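Epsilon (Streptococcus pyogenes, PDB 1GVN) acts as the antitoxin of a plasmid-borne type II toxin-antitoxin system, neutralising its cognate zeta toxin so that only plasmid-free cells are killed. Local coordinates at residues 20-25 with 52-57. Residues are numbered along the deposited sequence; the frame is centred on the assembly and turned at random.
Sequences SVYNRV and LAKRVN
The CA atoms nearest each other across the two segments are those of Y22, on helix 5-31, and K54, on helix 42-54, 9.1 Å apart, and only these two side chains bridge the gap. In both residues the bond from CA to CB is directed toward the other segment. The pair forms a cation-pi contact. K54 NZ sits over one face of the Y22 ring, 3.6 Å from the ring centroid and 8° off the ring normal. The ammonium is therefore almost centred, with CD2 the nearest ring atom at 3.7 Å from K54 NZ. The aliphatic part of the lysine shares the same face: K54 CD lies 3.6 Å from Y22 CD1. The bend at chi3 (57°) folds the chain beyond CD back over the ring, and NZ ends above its centre. The two side chains cross at about a right angle. The fold is all-helical, and the contact joins two of its three helices near the centre of the chain. L47 and L50 of helix 42-54 also pack on Y22. An acidic side chain on the chain of another protein forms a salt bridge with K54 NZ, and Y22 OH hydrogen-bonds to an acidic side chain of that protein and to K51 NZ of its own chain. The pair thus lies where the antitoxin meets the other protein, consistent with its binding of the zeta toxin. K54 NZ has both a ring face and an acidic side chain as partners, which would probably favour its protonated form.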
loop_
_atom_site.group_PDB
_atom_site.type_symbol
_atom_site.label_atom_id
_atom_site.label_comp_id
_atom_site.label_asym_id
_atom_site.label_seq_id
_atom_site.Cartn_x
_atom_site.Cartn_y
_atom_site.Cartn_z
ATOM N N SER A 20 5.047 -2.927 -13.719
ATOM C CA SER A 20 5.354 -4.323 -13.447
ATOM C C SER A 20 4.493 -4.858 -12.300
ATOM O O SER A 20 3.894 -5.933 -12.401
ATOM C CB SER A 20 6.836 -4.463 -13.089
ATOM O OG SER A 20 7.149 -5.792 -12.728
ATOM N N VAL A 21 4.433 -4.095 -11.215
ATOM C CA VAL A 21 3.666 -4.487 -10.034
ATOM C C VAL A 21 2.162 -4.451 -10.313
ATOM O O VAL A 21 1.430 -5.388 -9.973
ATOM C CB VAL A 21 3.999 -3.549 -8.842
ATOM C CG1 VAL A 21 3.141 -3.888 -7.635
ATOM C CG2 VAL A 21 5.480 -3.680 -8.488
ATOM N N TYR A 22 1.700 -3.373 -10.935
ATOM C CA TYR A 22 0.282 -3.246 -11.238
ATOM C C TYR A 22 -0.159 -4.373 -12.172
ATOM O O TYR A 22 -1.179 -5.026 -11.939
ATOM C CB TYR A 22 -0.004 -1.906 -11.908
ATOM C CG TYR A 22 -1.471 -1.687 -12.165
ATOM C CD1 TYR A 22 -2.316 -1.225 -11.154
ATOM C CD2 TYR A 22 -2.027 -1.978 -13.410
ATOM C CE1 TYR A 22 -3.691 -1.058 -11.380
ATOM C CE2 TYR A 22 -3.392 -1.818 -13.645
ATOM C CZ TYR A 22 -4.216 -1.358 -12.629
ATOM O OH TYR A 22 -5.559 -1.199 -12.869
ATOM N N ASN A 23 0.615 -4.597 -13.229
ATOM C CA ASN A 23 0.281 -5.643 -14.188
ATOM C C ASN A 23 0.219 -7.026 -13.561
ATOM O O ASN A 23 -0.642 -7.821 -13.913
ATOM C CB ASN A 23 1.258 -5.634 -15.367
ATOM C CG ASN A 23 1.008 -4.471 -16.309
ATOM O OD1 ASN A 23 -0.124 -4.008 -16.435
ATOM N ND2 ASN A 23 2.056 -3.998 -16.981
ATOM N N ARG A 24 1.121 -7.309 -12.627
ATOM C CA ARG A 24 1.119 -8.599 -11.943
ATOM C C ARG A 24 -0.214 -8.755 -11.221
ATOM O O ARG A 24 -0.879 -9.785 -11.323
ATOM C CB ARG A 24 2.263 -8.666 -10.922
ATOM C CG ARG A 24 2.268 -9.924 -10.052
ATOM C CD ARG A 24 3.391 -9.868 -9.018
ATOM N NE ARG A 24 4.690 -9.694 -9.662
ATOM C CZ ARG A 24 5.561 -8.736 -9.353
ATOM N NH1 ARG A 24 5.284 -7.855 -8.401
ATOM N NH2 ARG A 24 6.705 -8.645 -10.017
ATOM N N VAL A 25 -0.602 -7.719 -10.486
ATOM C CA VAL A 25 -1.853 -7.742 -9.744
ATOM C C VAL A 25 -3.066 -7.812 -10.667
ATOM O O VAL A 25 -3.992 -8.595 -10.426
ATOM C CB VAL A 25 -1.972 -6.507 -8.830
ATOM C CG1 VAL A 25 -3.299 -6.540 -8.078
ATOM C CG2 VAL A 25 -0.813 -6.488 -7.842
ATOM N N LEU A 52 -5.183 3.800 -6.931
ATOM C CA LEU A 52 -5.150 5.073 -6.223
ATOM C C LEU A 52 -3.736 5.656 -6.287
ATOM O O LEU A 52 -3.545 6.854 -6.506
ATOM C CB LEU A 52 -5.585 4.851 -4.772
ATOM C CG LEU A 52 -6.046 6.054 -3.949
ATOM C CD1 LEU A 52 -6.580 5.571 -2.607
ATOM C CD2 LEU A 52 -4.898 7.019 -3.756
ATOM N N ALA A 53 -2.743 4.797 -6.109
ATOM C CA ALA A 53 -1.348 5.219 -6.148
ATOM C C ALA A 53 -0.969 5.812 -7.505
ATOM O O ALA A 53 -0.232 6.796 -7.579
ATOM C CB ALA A 53 -0.444 4.026 -5.827
ATOM N N LYS A 54 -1.488 5.209 -8.570
ATOM C CA LYS A 54 -1.200 5.631 -9.941
ATOM C C LYS A 54 -1.887 6.908 -10.424
ATOM O O LYS A 54 -1.571 7.414 -11.501
ATOM C CB LYS A 54 -1.543 4.494 -10.906
ATOM C CG LYS A 54 -0.606 3.305 -10.838
ATOM C CD LYS A 54 -1.126 2.174 -11.718
ATOM C CE LYS A 54 -1.293 2.635 -13.159
ATOM N NZ LYS A 54 -2.154 1.714 -13.937
ATOM N N ARG A 55 -2.822 7.433 -9.642
ATOM C CA ARG A 55 -3.527 8.649 -10.043
ATOM C C ARG A 55 -2.715 9.928 -9.842
ATOM O O ARG A 55 -3.095 10.991 -10.336
ATOM C CB ARG A 55 -4.836 8.781 -9.268
ATOM C CG ARG A 55 -5.893 7.749 -9.606
ATOM C CD ARG A 55 -7.141 8.021 -8.785
ATOM N NE ARG A 55 -8.217 7.077 -9.064
ATOM C CZ ARG A 55 -9.393 7.094 -8.447
ATOM N NH1 ARG A 55 -9.641 8.007 -7.518
ATOM N NH2 ARG A 55 -10.322 6.199 -8.757
ATOM N N VAL A 56 -1.599 9.828 -9.130
ATOM C CA VAL A 56 -0.782 11.005 -8.848
ATOM C C VAL A 56 0.055 11.517 -10.014
ATOM O O VAL A 56 0.440 10.755 -10.902
ATOM C CB VAL A 56 0.175 10.746 -7.666
ATOM C CG1 VAL A 56 -0.615 10.294 -6.445
ATOM C CG2 VAL A 56 1.199 9.705 -8.049
ATOM N N ASN A 57 0.328 12.819 -10.001
ATOM C CA ASN A 57 1.162 13.435 -11.033
ATOM C C ASN A 57 2.570 13.563 -10.472
ATOM O O ASN A 57 2.857 14.481 -9.700
ATOM C CB ASN A 57 0.651 14.821 -11.413
ATOM C CG ASN A 57 1.667 15.597 -12.235
ATOM O OD1 ASN A 57 2.389 15.018 -13.045
ATOM N ND2 ASN A 57 1.727 16.908 -12.033
#